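Long-range contact in Phikz039 (Pseudomonas phage phikz, PDB 3ZBQ), which is a phage-encoded member of the tubulin family, known as PhuZ, modelled here with bound guanosine-5'-diphosphate: residues A[151-165]-A[210-224]. Sequence-based numbering, arbitrary orientation.
Sequences FEGVSSVSKVPMIIN and HFHKHHDVPVQTVQL
Pro161 packs against two consecutive aromatic side chains, Phe211 and His212, of the 3-10 turn 211-213. Pro161 CB lies 3.3 Å from Gln220 O and also meets Phe211 CZ; CG rests against that same CZ and against His212 CB; Pro161 CD sits over one face of the His212 imidazole, 3.6 Å from the ring centroid, a CH-pi contact. Proline suits the place, since its rigid ring offers three carbons and has no amide hydrogen to satisfy. In the imidazole plane, at its edge, a water links His212 NE2 to Lys159 O, the carbonyl of the residue that closes helix 138-158 in a Schellman motif.

Glu152 swings CG anti to its backbone N (chi1 -155°) and bends at chi2, which brings its carboxylate, a ready acceptor, to Thr221. Glu152 OE1 accepts Thr221 N (2.9 Å, nearly straight at 167°) and, from the opposite face, Thr221 OG1 (2.8 Å). Threonine thus supplies two donors, while its CG2 turns toward apolar Phe151 CB and Ile164.

Beyond Thr221 the strands pair in parallel: Val222 N bonds to Met162 O, Ile164 N to Val222 O, and Leu224 N to Ile164 O (2.8 Å). Ile163 and Val222, beta-branched as suits extended strands, fill one face with Ile280. Strand 163-168 thus meets strand 222-227 within the mixed sheet of this tubulin-like fold.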
loop_
_atom_site.group_PDB
_atom_site.type_symbol
_atom_site.label_atom_id
_atom_site.label_comp_id
_atom_site.label_asym_id
_atom_site.label_seq_id
_atom_site.Cartn_x
_atom_site.Cartn_y
_atom_site.Cartn_z
ATOM N N PHE A 151 -1.076 -6.698 -6.787
ATOM C CA PHE A 151 0.122 -7.028 -5.994
ATOM C C PHE A 151 0.778 -8.287 -6.534
ATOM O O PHE A 151 2.005 -8.406 -6.578
ATOM C CB PHE A 151 -0.238 -7.259 -4.527
ATOM C CG PHE A 151 -0.925 -6.089 -3.864
ATOM C CD1 PHE A 151 -0.744 -4.786 -4.329
ATOM C CD2 PHE A 151 -1.734 -6.298 -2.754
ATOM C CE1 PHE A 151 -1.375 -3.713 -3.705
ATOM C CE2 PHE A 151 -2.371 -5.227 -2.119
ATOM C CZ PHE A 151 -2.186 -3.936 -2.592
ATOM N N GLU A 152 -0.050 -9.243 -6.927
ATOM C CA GLU A 152 0.441 -10.510 -7.453
ATOM C C GLU A 152 1.055 -10.297 -8.829
ATOM O O GLU A 152 2.109 -10.860 -9.141
ATOM C CB GLU A 152 -0.704 -11.521 -7.522
ATOM C CG GLU A 152 -0.277 -12.985 -7.478
ATOM C CD GLU A 152 -0.035 -13.502 -6.059
ATOM O OE1 GLU A 152 0.584 -12.784 -5.244
ATOM O OE2 GLU A 152 -0.455 -14.644 -5.758
ATOM N N GLY A 153 0.396 -9.473 -9.641
ATOM C CA GLY A 153 0.886 -9.137 -10.969
ATOM C C GLY A 153 2.198 -8.369 -10.922
ATOM O O GLY A 153 3.117 -8.632 -11.708
ATOM N N VAL A 154 2.294 -7.409 -10.004
ATOM C CA VAL A 154 3.525 -6.636 -9.854
ATOM C C VAL A 154 4.666 -7.527 -9.339
ATOM O O VAL A 154 5.809 -7.404 -9.789
ATOM C CB VAL A 154 3.320 -5.393 -8.947
ATOM C CG1 VAL A 154 4.661 -4.762 -8.574
ATOM C CG2 VAL A 154 2.412 -4.367 -9.644
ATOM N N SER A 155 4.352 -8.434 -8.412
ATOM C CA SER A 155 5.347 -9.397 -7.933
ATOM C C SER A 155 5.909 -10.182 -9.113
ATOM O O SER A 155 7.130 -10.371 -9.241
ATOM C CB SER A 155 4.723 -10.380 -6.934
ATOM O OG SER A 155 4.221 -9.724 -5.783
ATOM N N SER A 156 5.009 -10.655 -9.965
ATOM C CA SER A 156 5.388 -11.455 -11.123
ATOM C C SER A 156 6.198 -10.671 -12.146
ATOM O O SER A 156 7.244 -11.132 -12.590
ATOM C CB SER A 156 4.157 -12.063 -11.793
ATOM O OG SER A 156 3.458 -12.907 -10.899
ATOM N N VAL A 157 5.709 -9.494 -12.524
ATOM C CA VAL A 157 6.341 -8.695 -13.569
ATOM C C VAL A 157 7.704 -8.147 -13.137
ATOM O O VAL A 157 8.670 -8.159 -13.915
ATOM C CB VAL A 157 5.410 -7.552 -14.032
ATOM C CG1 VAL A 157 6.168 -6.572 -14.897
ATOM C CG2 VAL A 157 4.218 -8.135 -14.784
ATOM N N SER A 158 7.799 -7.705 -11.884
ATOM C CA SER A 158 9.056 -7.152 -11.383
ATOM C C SER A 158 10.000 -8.236 -10.884
ATOM O O SER A 158 11.171 -7.951 -10.600
ATOM C CB SER A 158 8.825 -6.102 -10.291
ATOM O OG SER A 158 8.356 -6.682 -9.088
ATOM N N LYS A 159 9.490 -9.468 -10.782
ATOM C CA LYS A 159 10.279 -10.631 -10.344
ATOM C C LYS A 159 10.823 -10.491 -8.926
ATOM O O LYS A 159 11.870 -11.055 -8.584
ATOM C CB LYS A 159 11.417 -10.913 -11.324
ATOM C CG LYS A 159 10.976 -10.865 -12.780
ATOM C CD LYS A 159 12.151 -11.057 -13.697
ATOM C CE LYS A 159 11.776 -10.681 -15.100
ATOM N NZ LYS A 159 12.849 -11.056 -16.056
ATOM N N VAL A 160 10.101 -9.736 -8.106
ATOM C CA VAL A 160 10.478 -9.476 -6.726
ATOM C C VAL A 160 9.177 -9.505 -5.944
ATOM O O VAL A 160 8.215 -8.836 -6.340
ATOM C CB VAL A 160 11.099 -8.068 -6.578
ATOM C CG1 VAL A 160 11.308 -7.724 -5.110
ATOM C CG2 VAL A 160 12.409 -7.948 -7.343
ATOM N N PRO A 161 9.120 -10.279 -4.846
ATOM C CA PRO A 161 7.872 -10.333 -4.069
ATOM C C PRO A 161 7.448 -8.939 -3.617
ATOM O O PRO A 161 8.252 -8.172 -3.077
ATOM C CB PRO A 161 8.250 -11.193 -2.852
ATOM C CG PRO A 161 9.411 -12.022 -3.334
ATOM C CD PRO A 161 10.182 -11.101 -4.237
ATOM N N MET A 162 6.192 -8.595 -3.863
ATOM C CA MET A 162 5.699 -7.308 -3.432
ATOM C C MET A 162 5.260 -7.414 -1.980
ATOM O O MET A 162 4.412 -8.236 -1.637
ATOM C CB MET A 162 4.531 -6.854 -4.317
ATOM C CG MET A 162 4.065 -5.493 -3.966
ATOM S SD MET A 162 2.951 -4.828 -5.194
ATOM C CE MET A 162 2.562 -3.308 -4.345
ATOM N N ILE A 163 5.859 -6.590 -1.125
ATOM C CA ILE A 163 5.598 -6.640 0.306
ATOM C C ILE A 163 4.506 -5.637 0.650
ATOM O O ILE A 163 4.654 -4.436 0.408
ATOM C CB ILE A 163 6.868 -6.278 1.114
ATOM C CG1 ILE A 163 8.004 -7.247 0.803
ATOM C CG2 ILE A 163 6.566 -6.226 2.613
ATOM C CD1 ILE A 163 9.359 -6.731 1.241
ATOM N N ILE A 164 3.411 -6.126 1.228
ATOM C CA ILE A 164 2.335 -5.236 1.633
ATOM C C ILE A 164 2.074 -5.319 3.140
ATOM O O ILE A 164 2.020 -6.410 3.733
ATOM C CB ILE A 164 1.030 -5.490 0.826
ATOM C CG1 ILE A 164 0.411 -6.836 1.201
ATOM C CG2 ILE A 164 1.305 -5.440 -0.672
ATOM C CD1 ILE A 164 -1.027 -7.015 0.681
ATOM N N ASN A 165 1.963 -4.144 3.751
ATOM C CA ASN A 165 1.514 -4.014 5.127
ATOM C C ASN A 165 0.046 -3.606 5.049
ATOM O O ASN A 165 -0.275 -2.496 4.613
ATOM C CB ASN A 165 2.373 -2.977 5.856
ATOM C CG ASN A 165 1.885 -2.690 7.254
ATOM O OD1 ASN A 165 1.293 -1.640 7.507
ATOM N ND2 ASN A 165 2.137 -3.611 8.179
ATOM N N HIS A 210 14.369 -8.860 0.115
ATOM C CA HIS A 210 14.564 -9.657 -1.102
ATOM C C HIS A 210 14.974 -11.094 -0.769
ATOM O O HIS A 210 15.957 -11.617 -1.301
ATOM C CB HIS A 210 15.616 -8.996 -2.013
ATOM C CG HIS A 210 15.189 -7.667 -2.544
ATOM N ND1 HIS A 210 16.070 -6.783 -3.139
ATOM C CD2 HIS A 210 13.981 -7.057 -2.561
ATOM C CE1 HIS A 210 15.416 -5.699 -3.509
ATOM N NE2 HIS A 210 14.144 -5.837 -3.169
ATOM N N PHE A 211 14.213 -11.720 0.120
ATOM C CA PHE A 211 14.505 -13.067 0.614
ATOM C C PHE A 211 14.435 -14.125 -0.492
ATOM O O PHE A 211 14.927 -15.239 -0.329
ATOM C CB PHE A 211 13.491 -13.417 1.702
ATOM C CG PHE A 211 12.072 -13.204 1.258
ATOM C CD1 PHE A 211 11.396 -14.199 0.555
ATOM C CD2 PHE A 211 11.441 -11.993 1.475
ATOM C CE1 PHE A 211 10.089 -13.990 0.103
ATOM C CE2 PHE A 211 10.146 -11.780 1.027
ATOM C CZ PHE A 211 9.474 -12.787 0.348
ATOM N N HIS A 212 13.799 -13.780 -1.607
ATOM C CA HIS A 212 13.630 -14.720 -2.709
ATOM C C HIS A 212 14.973 -15.036 -3.367
ATOM O O HIS A 212 15.095 -16.019 -4.102
ATOM C CB HIS A 212 12.653 -14.148 -3.739
ATOM C CG HIS A 212 13.176 -12.934 -4.440
ATOM N ND1 HIS A 212 13.393 -11.736 -3.791
ATOM C CD2 HIS A 212 13.538 -12.737 -5.728
ATOM C CE1 HIS A 212 13.860 -10.849 -4.653
ATOM N NE2 HIS A 212 13.960 -11.434 -5.834
ATOM N N LYS A 213 15.985 -14.212 -3.085
ATOM C CA LYS A 213 17.317 -14.396 -3.654
ATOM C C LYS A 213 17.985 -15.644 -3.086
ATOM O O LYS A 213 18.919 -16.182 -3.682
ATOM C CB LYS A 213 18.208 -13.179 -3.358
ATOM C CG LYS A 213 17.897 -11.915 -4.162
ATOM C CD LYS A 213 18.421 -10.664 -3.435
ATOM C CE LYS A 213 19.945 -10.571 -3.451
ATOM N NZ LYS A 213 20.412 -9.272 -2.857
ATOM N N HIS A 214 17.497 -16.109 -1.938
ATOM C CA HIS A 214 18.203 -17.132 -1.172
ATOM C C HIS A 214 17.338 -18.324 -0.796
ATOM O O HIS A 214 17.820 -19.273 -0.177
ATOM C CB HIS A 214 18.805 -16.487 0.083
ATOM C CG HIS A 214 19.629 -15.281 -0.222
ATOM N ND1 HIS A 214 19.369 -14.041 0.314
ATOM C CD2 HIS A 214 20.684 -15.119 -1.058
ATOM C CE1 HIS A 214 20.239 -13.167 -0.161
ATOM N NE2 HIS A 214 21.052 -13.798 -0.991
ATOM N N HIS A 215 16.060 -18.275 -1.161
ATOM C CA HIS A 215 15.144 -19.339 -0.768
ATOM C C HIS A 215 14.230 -19.740 -1.903
ATOM O O HIS A 215 13.820 -18.908 -2.707
ATOM C CB HIS A 215 14.310 -18.922 0.452
ATOM C CG HIS A 215 15.138 -18.503 1.624
ATOM N ND1 HIS A 215 15.813 -19.408 2.421
ATOM C CD2 HIS A 215 15.431 -17.276 2.119
ATOM C CE1 HIS A 215 16.475 -18.757 3.359
ATOM N NE2 HIS A 215 16.261 -17.460 3.199
ATOM N N ASP A 216 13.909 -21.027 -1.945
ATOM C CA ASP A 216 13.015 -21.562 -2.952
ATOM C C ASP A 216 11.579 -21.271 -2.533
ATOM O O ASP A 216 10.870 -22.156 -2.051
ATOM C CB ASP A 216 13.234 -23.069 -3.094
ATOM C CG ASP A 216 12.421 -23.673 -4.224
ATOM O OD1 ASP A 216 11.916 -22.906 -5.076
ATOM O OD2 ASP A 216 12.292 -24.915 -4.261
ATOM N N VAL A 217 11.170 -20.016 -2.690
ATOM C CA VAL A 217 9.809 -19.602 -2.380
ATOM C C VAL A 217 9.186 -18.993 -3.622
ATOM O O VAL A 217 9.896 -18.458 -4.480
ATOM C CB VAL A 217 9.770 -18.571 -1.223
ATOM C CG1 VAL A 217 10.103 -19.238 0.091
ATOM C CG2 VAL A 217 10.720 -17.412 -1.503
ATOM N N PRO A 218 7.847 -19.068 -3.734
ATOM C CA PRO A 218 7.194 -18.473 -4.901
ATOM C C PRO A 218 7.420 -16.969 -4.910
ATOM O O PRO A 218 7.356 -16.340 -3.849
ATOM C CB PRO A 218 5.706 -18.747 -4.654
ATOM C CG PRO A 218 5.659 -19.856 -3.647
ATOM C CD PRO A 218 6.889 -19.693 -2.805
ATOM N N VAL A 219 7.685 -16.399 -6.080
ATOM C CA VAL A 219 7.764 -14.950 -6.196
ATOM C C VAL A 219 6.338 -14.423 -6.325
ATOM O O VAL A 219 5.717 -14.507 -7.387
ATOM C CB VAL A 219 8.639 -14.509 -7.379
ATOM C CG1 VAL A 219 8.578 -12.993 -7.555
ATOM C CG2 VAL A 219 10.090 -14.948 -7.139
ATOM N N GLN A 220 5.819 -13.908 -5.217
ATOM C CA GLN A 220 4.404 -13.557 -5.126
ATOM C C GLN A 220 4.211 -12.540 -4.005
ATOM O O GLN A 220 5.163 -12.206 -3.304
ATOM C CB GLN A 220 3.574 -14.815 -4.838
ATOM C CG GLN A 220 3.825 -15.372 -3.457
ATOM C CD GLN A 220 3.039 -16.642 -3.164
ATOM O OE1 GLN A 220 2.351 -17.177 -4.028
ATOM N NE2 GLN A 220 3.156 -17.132 -1.933
ATOM N N THR A 221 2.987 -12.047 -3.830
ATOM C CA THR A 221 2.718 -11.072 -2.774
ATOM C C THR A 221 2.999 -11.686 -1.407
ATOM O O THR A 221 2.649 -12.847 -1.143
ATOM C CB THR A 221 1.264 -10.574 -2.807
ATOM O OG1 THR A 221 0.898 -10.263 -4.156
ATOM C CG2 THR A 221 1.108 -9.316 -1.954
ATOM N N VAL A 222 3.657 -10.917 -0.546
ATOM C CA VAL A 222 3.845 -11.334 0.825
ATOM C C VAL A 222 3.363 -10.240 1.761
ATOM O O VAL A 222 3.221 -9.078 1.361
ATOM C CB VAL A 222 5.317 -11.691 1.095
ATOM C CG1 VAL A 222 5.683 -12.952 0.327
ATOM C CG2 VAL A 222 6.220 -10.525 0.693
ATOM N N GLN A 223 3.067 -10.614 2.998
ATOM C CA GLN A 223 2.519 -9.650 3.944
ATOM C C GLN A 223 3.504 -9.287 5.055
ATOM O O GLN A 223 4.167 -10.159 5.630
ATOM C CB GLN A 223 1.204 -10.181 4.528
ATOM C CG GLN A 223 0.478 -9.194 5.409
ATOM C CD GLN A 223 -0.982 -9.546 5.572
ATOM O OE1 GLN A 223 -1.500 -10.417 4.868
ATOM N NE2 GLN A 223 -1.651 -8.886 6.502
ATOM N N LEU A 224 3.607 -7.991 5.343
ATOM C CA LEU A 224 4.486 -7.497 6.396
ATOM C C LEU A 224 3.695 -7.189 7.651
ATOM O O LEU A 224 2.729 -6.413 7.620
ATOM C CB LEU A 224 5.223 -6.234 5.948
ATOM C CG LEU A 224 5.921 -5.473 7.070
ATOM C CD1 LEU A 224 7.112 -6.304 7.582
ATOM C CD2 LEU A 224 6.393 -4.133 6.552
HETATM O O HOH W 1 3.214 -13.851 -8.140
HETATM O O HOH W 2 14.698 -10.724 -8.726
#